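Local structure of lasso peptide isopeptidase AtxE2 (5TXE) at residues E299-T305 with F318-E322; V342-H346 with L377-G382; D274-N279 with A474-T480. The protein hydrolyses the isopeptide bond of the lasso peptides astexin-2 and astexin-3, recognising their threaded shape and converting them to linear peptides. The protein carries 1 engineered substitution. All coordinates share one frame; numbering follows the deposited sequence.

How the interactions relate
Interactions 1 and 2 sit on one four-stranded antiparallel sheet of the beta-propeller domain, their centres about 14 Å apart. Interaction 1 joins its first strand, with the loop before it, to the second; interaction 2 sets the outermost strand, 342-347, against the next sheet, 350-388. They meet where Glu322 OE2 pairs with Arg343 NH1 at 2.8 Å. In sequence interaction 1 closes before interaction 2 opens, and both are nested in the loop closed by interaction 3, centred about 18 Å and 32 Å from them. Interaction 3 alone crosses to the hydrolase domain, so the set runs from one propeller blade to its neighbour and across the domain interface.

Interaction 1: E299-T305 with F318-E322; sequences EACQNIT and FLRRE
Arg320 extends to the 3-10 turn 299-301 and takes hold of the Gln302 carbonyl just after it. Its grip is side-on: NE lies 2.9 Å and NH2 2.8 Å from Gln302 O, which sits at the edge of the guanidinium, close to its plane. NE approaches in the carbonyl plane, while NH2 is tilted well out of it. Chi1 of 70° places CG between the backbone N and carbonyl carbon, and a bend at chi3 then turns the head toward the turn, where the carbonyl group of Ala300 covers one guanidinium face.

The remaining nitrogen, NH1, donates to Glu322 OE1 on the anti side of the carboxylate. From the other segment Glu299 brings OE2 to within 3.3 Å of NH2, a weak but fairly straight bond; the two side chains cross at about a right angle, with their planes 57° apart.

Further along, Ile304 lies across Phe318. Its CD1 stands 3.7 Å from the ring centroid and only 10° off the normal, a CH-pi contact over the centre of the face, whereas Ala300 O meets the ring edge. Beside this apolar pair, Thr305 N donates to Leu319 O at 2.9 Å, and a water accepting from Arg321 N and donating to Asn303 O bridges the open end of the hairpin formed by strands 304-310 and 315-322. Thr305 OG1 and Arg321 NH2 both turn to Glu56.

Chemically, the two bonds to Gln302 O and the Glu322 bridge should restrict rotation of the guanidinium, with Glu299 a weaker third partner. Glu322 also pairs with Arg343, so the acids probably balance both arginines. The network ties the turn, linked through Cys301 to Cys296 by a disulfide, to the blade's second strand.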
loop_
_atom_site.group_PDB
_atom_site.type_symbol
_atom_site.label_atom_id
_atom_site.label_comp_id
_atom_site.label_asym_id
_atom_site.label_seq_id
_atom_site.Cartn_x
_atom_site.Cartn_y
_atom_site.Cartn_z
ATOM N N GLU A 299 -9.168 -15.339 -24.208
ATOM C CA GLU A 299 -9.553 -14.519 -23.087
ATOM C C GLU A 299 -8.406 -14.469 -22.058
ATOM O O GLU A 299 -8.167 -13.463 -21.400
ATOM C CB GLU A 299 -10.860 -15.085 -22.466
ATOM C CG GLU A 299 -11.613 -14.086 -21.592
ATOM C CD GLU A 299 -10.999 -13.946 -20.215
ATOM O OE1 GLU A 299 -10.560 -14.980 -19.648
ATOM O OE2 GLU A 299 -10.908 -12.801 -19.719
ATOM N N ALA A 300 -7.712 -15.575 -21.914
ATOM C CA ALA A 300 -6.599 -15.675 -20.987
ATOM C C ALA A 300 -5.483 -14.660 -21.190
ATOM O O ALA A 300 -4.718 -14.437 -20.287
ATOM C CB ALA A 300 -6.030 -17.064 -21.076
ATOM N N CYS A 301 -5.399 -14.048 -22.361
ATOM C CA CYS A 301 -4.273 -13.175 -22.766
ATOM C C CYS A 301 -4.604 -11.765 -22.384
ATOM O O CYS A 301 -3.844 -10.853 -22.694
ATOM C CB CYS A 301 -4.056 -13.228 -24.326
ATOM S SG CYS A 301 -3.190 -14.711 -24.977
ATOM N N GLN A 302 -5.761 -11.551 -21.753
ATOM C CA GLN A 302 -6.198 -10.178 -21.398
ATOM C C GLN A 302 -5.733 -9.728 -20.043
ATOM O O GLN A 302 -5.814 -10.474 -19.065
ATOM C CB GLN A 302 -7.723 -10.042 -21.425
ATOM C CG GLN A 302 -8.346 -10.427 -22.766
ATOM C CD GLN A 302 -9.468 -9.522 -23.153
ATOM O OE1 GLN A 302 -10.461 -9.328 -22.413
ATOM N NE2 GLN A 302 -9.306 -8.923 -24.304
ATOM N N ASN A 303 -5.275 -8.488 -20.010
ATOM C CA ASN A 303 -4.894 -7.781 -18.800
ATOM C C ASN A 303 -3.789 -8.473 -17.999
ATOM O O ASN A 303 -3.808 -8.567 -16.790
ATOM C CB ASN A 303 -6.142 -7.476 -17.991
ATOM C CG ASN A 303 -7.002 -6.420 -18.672
ATOM O OD1 ASN A 303 -6.510 -5.374 -19.138
ATOM N ND2 ASN A 303 -8.271 -6.726 -18.812
ATOM N N ILE A 304 -2.769 -8.897 -18.720
ATOM C CA ILE A 304 -1.598 -9.501 -18.124
ATOM C C ILE A 304 -0.934 -8.486 -17.214
ATOM O O ILE A 304 -0.841 -7.314 -17.539
ATOM C CB ILE A 304 -0.631 -10.000 -19.234
ATOM C CG1 ILE A 304 -1.289 -11.209 -19.905
ATOM C CG2 ILE A 304 0.756 -10.361 -18.687
ATOM C CD1 ILE A 304 -0.642 -11.655 -21.202
ATOM N N THR A 305 -0.437 -8.947 -16.082
ATOM C CA THR A 305 0.314 -8.056 -15.160
ATOM C C THR A 305 1.822 -8.315 -15.099
ATOM O O THR A 305 2.566 -7.521 -14.564
ATOM C CB THR A 305 -0.273 -8.138 -13.760
ATOM O OG1 THR A 305 -0.399 -9.517 -13.406
ATOM C CG2 THR A 305 -1.648 -7.472 -13.741
ATOM N N PHE A 318 3.062 -16.079 -17.905
ATOM C CA PHE A 318 2.501 -14.836 -17.458
ATOM C C PHE A 318 1.498 -14.920 -16.325
ATOM O O PHE A 318 0.881 -15.966 -16.090
ATOM C CB PHE A 318 1.954 -14.011 -18.619
ATOM C CG PHE A 318 0.837 -14.643 -19.383
ATOM C CD1 PHE A 318 -0.456 -14.568 -18.917
ATOM C CD2 PHE A 318 1.062 -15.228 -20.623
ATOM C CE1 PHE A 318 -1.508 -15.089 -19.637
ATOM C CE2 PHE A 318 0.006 -15.748 -21.356
ATOM C CZ PHE A 318 -1.281 -15.676 -20.860
ATOM N N LEU A 319 1.377 -13.803 -15.622
ATOM C CA LEU A 319 0.442 -13.653 -14.513
ATOM C C LEU A 319 -0.682 -12.747 -14.881
ATOM O O LEU A 319 -0.512 -11.835 -15.705
ATOM C CB LEU A 319 1.116 -12.945 -13.331
ATOM C CG LEU A 319 2.035 -13.792 -12.465
ATOM C CD1 LEU A 319 2.677 -12.932 -11.381
ATOM C CD2 LEU A 319 1.253 -14.922 -11.838
ATOM N N ARG A 320 -1.816 -12.956 -14.232
ATOM C CA ARG A 320 -2.891 -11.999 -14.340
ATOM C C ARG A 320 -3.898 -12.208 -13.228
ATOM O O ARG A 320 -3.850 -13.192 -12.493
ATOM C CB ARG A 320 -3.611 -12.126 -15.663
ATOM C CG ARG A 320 -4.413 -13.426 -15.698
ATOM C CD ARG A 320 -5.005 -13.862 -17.005
ATOM N NE ARG A 320 -5.921 -12.931 -17.571
ATOM C CZ ARG A 320 -7.200 -13.186 -17.794
ATOM N NH1 ARG A 320 -7.746 -14.359 -17.474
ATOM N NH2 ARG A 320 -7.924 -12.224 -18.339
ATOM N N ARG A 321 -4.814 -11.258 -13.122
ATOM C CA ARG A 321 -5.941 -11.384 -12.202
ATOM C C ARG A 321 -7.153 -11.871 -12.941
ATOM O O ARG A 321 -7.315 -11.546 -14.098
ATOM C CB ARG A 321 -6.236 -10.035 -11.570
ATOM C CG ARG A 321 -5.128 -9.666 -10.627
ATOM C CD ARG A 321 -4.700 -8.235 -10.722
ATOM N NE ARG A 321 -3.575 -8.003 -9.812
ATOM C CZ ARG A 321 -3.573 -7.150 -8.780
ATOM N NH1 ARG A 321 -4.622 -6.380 -8.515
ATOM N NH2 ARG A 321 -2.482 -7.043 -8.020
ATOM N N GLU A 322 -7.966 -12.680 -12.286
ATOM C CA GLU A 322 -9.151 -13.226 -12.918
ATOM C C GLU A 322 -10.169 -13.738 -11.870
ATOM O O GLU A 322 -9.957 -13.602 -10.685
ATOM C CB GLU A 322 -8.751 -14.354 -13.896
ATOM C CG GLU A 322 -8.043 -15.524 -13.253
ATOM C CD GLU A 322 -7.654 -16.588 -14.285
ATOM O OE1 GLU A 322 -7.162 -16.217 -15.375
ATOM O OE2 GLU A 322 -7.821 -17.800 -13.991
HETATM O O HOH W 1 -5.272 -8.874 -14.590
#

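Interaction 2: V342-H346 with L377-G382; sequences VRIWH and LNLTSG
Trp345 and Leu377 form the apolar side of this contact, crossing at about a right angle. Leu377 CD1 lies 4.1 Å from the centroid of the five-membered ring and 24° off its normal, which makes it a CH-pi contact over the face; CD2 sits above the same indole, offset toward the rim. Chi1 of 173° sends the indole anti to the backbone N and out toward this leucine. The ring edge is used as well, for Gly382 O approaches Trp345 CD1 to 3.4 Å near the ring plane.

The closest backbone approach is next to it. Gly382 CA comes to 3.3 Å from Ile344 O, with an angle of 165° at the hydrogen, a nearly straight CA-H...O contact that goes with the absence of a side chain at this glycine. Ile344 adds to the tight part, extending CD1 to 3.7 Å from the O of buried Leu379.

Toward solvent the packing thins. Thr380 and Ser381 are exposed, their CB atoms point away from strand 342-346, and Ser381 OG bonds to Gln383 N. This part of the turn is shaped from within: Asn378 OD1 accepts from Thr380 N at 2.8 Å in an Asx turn, and from Ser381 N, which lies above the carbonyl plane.

Ile344 and Trp345 both face Leu331, forming a classic beta bulge in the outermost strand of one sheet. The turn after strand 373-378 belongs to the next sheet, and Leu351 and Met384 from strands 350-357 and 384-388 close around Trp345 and Leu377, so the contact packs one propeller blade against its neighbour.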
loop_
_atom_site.group_PDB
_atom_site.type_symbol
_atom_site.label_atom_id
_atom_site.label_comp_id
_atom_site.label_asym_id
_atom_site.label_seq_id
_atom_site.Cartn_x
_atom_site.Cartn_y
_atom_site.Cartn_z
ATOM N N VAL A 342 -2.015 -21.993 -21.447
ATOM C CA VAL A 342 -2.640 -22.945 -20.548
ATOM C C VAL A 342 -2.412 -22.529 -19.080
ATOM O O VAL A 342 -1.280 -22.236 -18.672
ATOM C CB VAL A 342 -2.049 -24.342 -20.772
ATOM C CG1 VAL A 342 -2.675 -25.348 -19.815
ATOM C CG2 VAL A 342 -2.287 -24.758 -22.222
ATOM N N ARG A 343 -3.486 -22.537 -18.292
ATOM C CA ARG A 343 -3.411 -22.173 -16.874
ATOM C C ARG A 343 -2.765 -23.265 -16.103
ATOM O O ARG A 343 -3.187 -24.379 -16.193
ATOM C CB ARG A 343 -4.801 -21.959 -16.295
ATOM C CG ARG A 343 -4.755 -21.224 -14.966
ATOM C CD ARG A 343 -6.115 -20.677 -14.601
ATOM N NE ARG A 343 -6.961 -21.764 -14.155
ATOM C CZ ARG A 343 -8.226 -21.601 -13.807
ATOM N NH1 ARG A 343 -8.784 -20.406 -13.868
ATOM N NH2 ARG A 343 -8.931 -22.631 -13.398
ATOM N N ILE A 344 -1.733 -22.967 -15.331
ATOM C CA ILE A 344 -1.126 -23.997 -14.500
ATOM C C ILE A 344 -1.289 -23.784 -13.000
ATOM O O ILE A 344 -1.019 -24.686 -12.234
ATOM C CB ILE A 344 0.366 -24.155 -14.816
ATOM C CG1 ILE A 344 1.093 -22.840 -14.672
ATOM C CG2 ILE A 344 0.546 -24.664 -16.248
ATOM C CD1 ILE A 344 2.590 -23.027 -14.719
ATOM N N TRP A 345 -1.649 -22.567 -12.577
ATOM C CA TRP A 345 -1.870 -22.270 -11.145
ATOM C C TRP A 345 -2.859 -21.133 -11.036
ATOM O O TRP A 345 -2.854 -20.220 -11.863
ATOM C CB TRP A 345 -0.555 -21.908 -10.469
ATOM C CG TRP A 345 -0.633 -21.420 -9.016
ATOM C CD1 TRP A 345 -0.466 -22.172 -7.877
ATOM C CD2 TRP A 345 -0.842 -20.067 -8.559
ATOM N NE1 TRP A 345 -0.561 -21.374 -6.754
ATOM C CE2 TRP A 345 -0.809 -20.087 -7.140
ATOM C CE3 TRP A 345 -1.062 -18.841 -9.210
ATOM C CZ2 TRP A 345 -0.982 -18.948 -6.378
ATOM C CZ3 TRP A 345 -1.207 -17.689 -8.444
ATOM C CH2 TRP A 345 -1.180 -17.753 -7.050
ATOM N N HIS A 346 -3.696 -21.192 -10.019
ATOM C CA HIS A 346 -4.531 -20.060 -9.648
ATOM C C HIS A 346 -4.908 -20.176 -8.164
ATOM O O HIS A 346 -5.026 -21.266 -7.647
ATOM C CB HIS A 346 -5.794 -19.999 -10.494
ATOM C CG HIS A 346 -6.702 -21.171 -10.288
ATOM N ND1 HIS A 346 -8.016 -21.055 -9.865
ATOM C CD2 HIS A 346 -6.468 -22.495 -10.423
ATOM C CE1 HIS A 346 -8.548 -22.257 -9.755
ATOM N NE2 HIS A 346 -7.628 -23.147 -10.081
ATOM N N LEU A 377 7.359 -21.691 -7.261
ATOM C CA LEU A 377 6.269 -22.184 -8.059
ATOM C C LEU A 377 6.880 -23.013 -9.211
ATOM O O LEU A 377 7.691 -22.513 -9.989
ATOM C CB LEU A 377 5.489 -20.996 -8.567
ATOM C CG LEU A 377 3.985 -21.140 -8.735
ATOM C CD1 LEU A 377 3.334 -22.045 -7.719
ATOM C CD2 LEU A 377 3.341 -19.790 -8.583
ATOM N N ASN A 378 6.507 -24.281 -9.309
ATOM C CA ASN A 378 6.966 -25.139 -10.404
ATOM C C ASN A 378 6.281 -24.766 -11.731
ATOM O O ASN A 378 5.065 -24.831 -11.862
ATOM C CB ASN A 378 6.720 -26.593 -10.010
ATOM C CG ASN A 378 7.232 -27.596 -11.039
ATOM O OD1 ASN A 378 7.067 -27.442 -12.254
ATOM N ND2 ASN A 378 7.806 -28.661 -10.539
ATOM N N LEU A 379 7.071 -24.368 -12.720
ATOM C CA LEU A 379 6.505 -23.870 -13.968
ATOM C C LEU A 379 6.039 -24.960 -14.977
ATOM O O LEU A 379 5.667 -24.640 -16.119
ATOM C CB LEU A 379 7.513 -22.935 -14.646
ATOM C CG LEU A 379 7.790 -21.658 -13.863
ATOM C CD1 LEU A 379 8.791 -20.793 -14.616
ATOM C CD2 LEU A 379 6.493 -20.905 -13.620
ATOM N N THR A 380 6.086 -26.222 -14.565
ATOM C CA THR A 380 5.616 -27.326 -15.370
ATOM C C THR A 380 4.306 -27.800 -14.783
ATOM O O THR A 380 3.278 -27.756 -15.452
ATOM C CB THR A 380 6.626 -28.483 -15.365
ATOM O OG1 THR A 380 7.881 -28.030 -15.918
ATOM C CG2 THR A 380 6.065 -29.658 -16.190
ATOM N N SER A 381 4.356 -28.211 -13.510
ATOM C CA SER A 381 3.178 -28.702 -12.787
ATOM C C SER A 381 2.299 -27.604 -12.185
ATOM O O SER A 381 1.129 -27.842 -11.900
ATOM C CB SER A 381 3.638 -29.611 -11.665
ATOM O OG SER A 381 4.225 -28.868 -10.613
ATOM N N GLY A 382 2.869 -26.420 -11.940
ATOM C CA GLY A 382 2.120 -25.343 -11.268
ATOM C C GLY A 382 2.018 -25.512 -9.745
ATOM O O GLY A 382 1.237 -24.847 -9.098
#

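Interaction 3: D274-N279 with A474-T480; sequences DPQNIN and ASYQRFT
Asn279 meets the 3-10 segment 474-476 at its carbonyl end. Its amide nitrogen ND2 lies near Ala474 O and comes to 3.1 Å from Ser475 O, but the angles there are too poor for hydrogen bonds. Ser475 OG bonds to Ser472 O and Arg471 NE.

At Gln477 the amide finds its acceptor: ND2 donates to Gln477 O at 2.9 Å, in a fairly straight bond with the oxygen close to the amide plane. The same ND2 has a second partner in Gln485 of helix 482-490.

Arg478 comes next. Its CG, anti to the backbone N with chi1 -162°, crosses the Asn277 amide at a slant, and a bend at chi3 carries the guanidinium back to Asp274. There NH1 reaches OD2 at a short 2.6 Å, a salt bridge in which the carboxylate and guanidinium planes are only 12° apart and the acid lies at the edge. NH2 rests against Gln276 CB. The residues it touches belong to a type I beta turn, Asp274 to Asn277, in the loop between strands 266-271 and 283-288 of the propeller, whereas 474-480 leads into helix 482-490 of the alpha/beta-hydrolase domain. An Asx turn follows directly, Asn277 OD1 accepting from Asn279 N.

Phe479 contributes its backbone oxygen, which receives Ile278 N at 3.0 Å with C=O...N at 180°, while Asn277 CA adds a CA-H...O contact to it. The Phe479 ring packs on Ala488 of helix 482-490, with Asn279 ND2 at its edge. Thr480, last in line, brings its CA to 3.6 Å from Gln276 O.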
loop_
_atom_site.group_PDB
_atom_site.type_symbol
_atom_site.label_atom_id
_atom_site.label_comp_id
_atom_site.label_asym_id
_atom_site.label_seq_id
_atom_site.Cartn_x
_atom_site.Cartn_y
_atom_site.Cartn_z
ATOM N N ASP A 274 -7.540 0.130 -28.818
ATOM C CA ASP A 274 -7.680 1.572 -28.780
ATOM C C ASP A 274 -6.660 2.133 -27.780
ATOM O O ASP A 274 -6.977 2.292 -26.612
ATOM C CB ASP A 274 -9.116 1.892 -28.362
ATOM C CG ASP A 274 -9.414 3.370 -28.353
ATOM O OD1 ASP A 274 -8.498 4.215 -28.556
ATOM O OD2 ASP A 274 -10.600 3.679 -28.130
ATOM N N PRO A 275 -5.430 2.453 -28.225
ATOM C CA PRO A 275 -4.403 2.709 -27.198
ATOM C C PRO A 275 -4.704 3.865 -26.259
ATOM O O PRO A 275 -4.212 3.833 -25.128
ATOM C CB PRO A 275 -3.121 2.997 -28.002
ATOM C CG PRO A 275 -3.425 2.612 -29.417
ATOM C CD PRO A 275 -4.924 2.714 -29.584
ATOM N N GLN A 276 -5.530 4.829 -26.700
ATOM C CA GLN A 276 -5.911 5.984 -25.867
ATOM C C GLN A 276 -6.806 5.597 -24.708
ATOM O O GLN A 276 -6.604 6.108 -23.617
ATOM C CB GLN A 276 -6.660 7.068 -26.647
ATOM C CG GLN A 276 -5.749 8.036 -27.347
ATOM C CD GLN A 276 -5.057 7.369 -28.506
ATOM O OE1 GLN A 276 -5.693 6.648 -29.280
ATOM N NE2 GLN A 276 -3.746 7.561 -28.611
ATOM N N ASN A 277 -7.797 4.730 -24.959
ATOM C CA ASN A 277 -8.769 4.310 -23.942
ATOM C C ASN A 277 -8.124 3.462 -22.859
ATOM O O ASN A 277 -7.873 2.288 -23.041
ATOM C CB ASN A 277 -9.933 3.536 -24.555
ATOM C CG ASN A 277 -10.962 3.123 -23.526
ATOM O OD1 ASN A 277 -10.846 3.420 -22.327
ATOM N ND2 ASN A 277 -11.990 2.463 -23.984
ATOM N N ILE A 278 -7.887 4.060 -21.699
ATOM C CA ILE A 278 -7.207 3.365 -20.601
ATOM C C ILE A 278 -8.024 2.200 -20.000
ATOM O O ILE A 278 -7.508 1.413 -19.250
ATOM C CB ILE A 278 -6.813 4.341 -19.453
ATOM C CG1 ILE A 278 -8.077 4.845 -18.716
ATOM C CG2 ILE A 278 -5.958 5.494 -19.987
ATOM C CD1 ILE A 278 -7.813 5.766 -17.543
ATOM N N ASN A 279 -9.306 2.100 -20.286
ATOM C CA ASN A 279 -10.091 1.032 -19.691
ATOM C C ASN A 279 -10.349 -0.102 -20.630
ATOM O O ASN A 279 -10.929 -1.102 -20.247
ATOM C CB ASN A 279 -11.401 1.587 -19.156
ATOM C CG ASN A 279 -11.163 2.619 -18.048
ATOM O OD1 ASN A 279 -10.134 2.559 -17.347
ATOM N ND2 ASN A 279 -12.075 3.591 -17.924
ATOM N N ALA A 474 -17.364 4.386 -14.005
ATOM C CA ALA A 474 -16.502 5.127 -14.922
ATOM C C ALA A 474 -15.376 4.272 -15.461
ATOM O O ALA A 474 -14.902 4.500 -16.560
ATOM C CB ALA A 474 -15.909 6.350 -14.242
ATOM N N SER A 475 -14.891 3.318 -14.670
ATOM C CA SER A 475 -13.812 2.453 -15.141
ATOM C C SER A 475 -14.276 1.521 -16.287
ATOM O O SER A 475 -13.439 0.937 -16.962
ATOM C CB SER A 475 -13.260 1.623 -13.995
ATOM O OG SER A 475 -14.229 0.652 -13.593
ATOM N N TYR A 476 -15.591 1.388 -16.477
ATOM C CA TYR A 476 -16.179 0.648 -17.604
ATOM C C TYR A 476 -16.469 1.499 -18.868
ATOM O O TYR A 476 -17.041 0.985 -19.835
ATOM C CB TYR A 476 -17.489 -0.045 -17.156
ATOM C CG TYR A 476 -17.231 -1.201 -16.223
ATOM C CD1 TYR A 476 -16.757 -2.402 -16.723
ATOM C CD2 TYR A 476 -17.414 -1.083 -14.849
ATOM C CE1 TYR A 476 -16.488 -3.457 -15.894
ATOM C CE2 TYR A 476 -17.161 -2.142 -14.009
ATOM C CZ TYR A 476 -16.689 -3.325 -14.541
ATOM O OH TYR A 476 -16.406 -4.401 -13.744
ATOM N N GLN A 477 -16.074 2.776 -18.870
ATOM C CA GLN A 477 -16.381 3.695 -19.965
ATOM C C GLN A 477 -15.073 4.195 -20.574
ATOM O O GLN A 477 -13.990 3.988 -20.008
ATOM C CB GLN A 477 -17.229 4.870 -19.438
ATOM C CG GLN A 477 -18.608 4.458 -18.899
ATOM C CD GLN A 477 -19.247 5.424 -17.868
ATOM O OE1 GLN A 477 -18.650 6.414 -17.425
ATOM N NE2 GLN A 477 -20.481 5.116 -17.482
ATOM N N ARG A 478 -15.171 4.878 -21.714
ATOM C CA ARG A 478 -13.994 5.397 -22.426
ATOM C C ARG A 478 -13.423 6.624 -21.729
ATOM O O ARG A 478 -14.159 7.576 -21.488
ATOM C CB ARG A 478 -14.357 5.795 -23.872
ATOM C CG ARG A 478 -13.137 5.930 -24.807
ATOM C CD ARG A 478 -13.354 6.848 -26.021
ATOM N NE ARG A 478 -12.181 7.701 -26.262
ATOM C CZ ARG A 478 -10.993 7.279 -26.698
ATOM N NH1 ARG A 478 -10.774 5.998 -26.964
ATOM N NH2 ARG A 478 -10.013 8.157 -26.868
ATOM N N PHE A 479 -12.130 6.593 -21.417
ATOM C CA PHE A 479 -11.420 7.754 -20.869
ATOM C C PHE A 479 -9.992 7.762 -21.356
ATOM O O PHE A 479 -9.384 6.702 -21.450
ATOM C CB PHE A 479 -11.438 7.743 -19.319
ATOM C CG PHE A 479 -12.761 8.150 -18.744
ATOM C CD1 PHE A 479 -13.137 9.500 -18.758
ATOM C CD2 PHE A 479 -13.659 7.210 -18.277
ATOM C CE1 PHE A 479 -14.372 9.889 -18.287
ATOM C CE2 PHE A 479 -14.897 7.596 -17.779
ATOM C CZ PHE A 479 -15.262 8.935 -17.807
ATOM N N THR A 480 -9.458 8.947 -21.659
ATOM C CA THR A 480 -8.096 9.061 -22.192
ATOM C C THR A 480 -7.091 9.368 -21.095
ATOM O O THR A 480 -5.881 9.358 -21.353
ATOM C CB THR A 480 -7.993 10.148 -23.290
ATOM O OG1 THR A 480 -8.148 11.451 -22.718
ATOM C CG2 THR A 480 -9.073 9.940 -24.362
#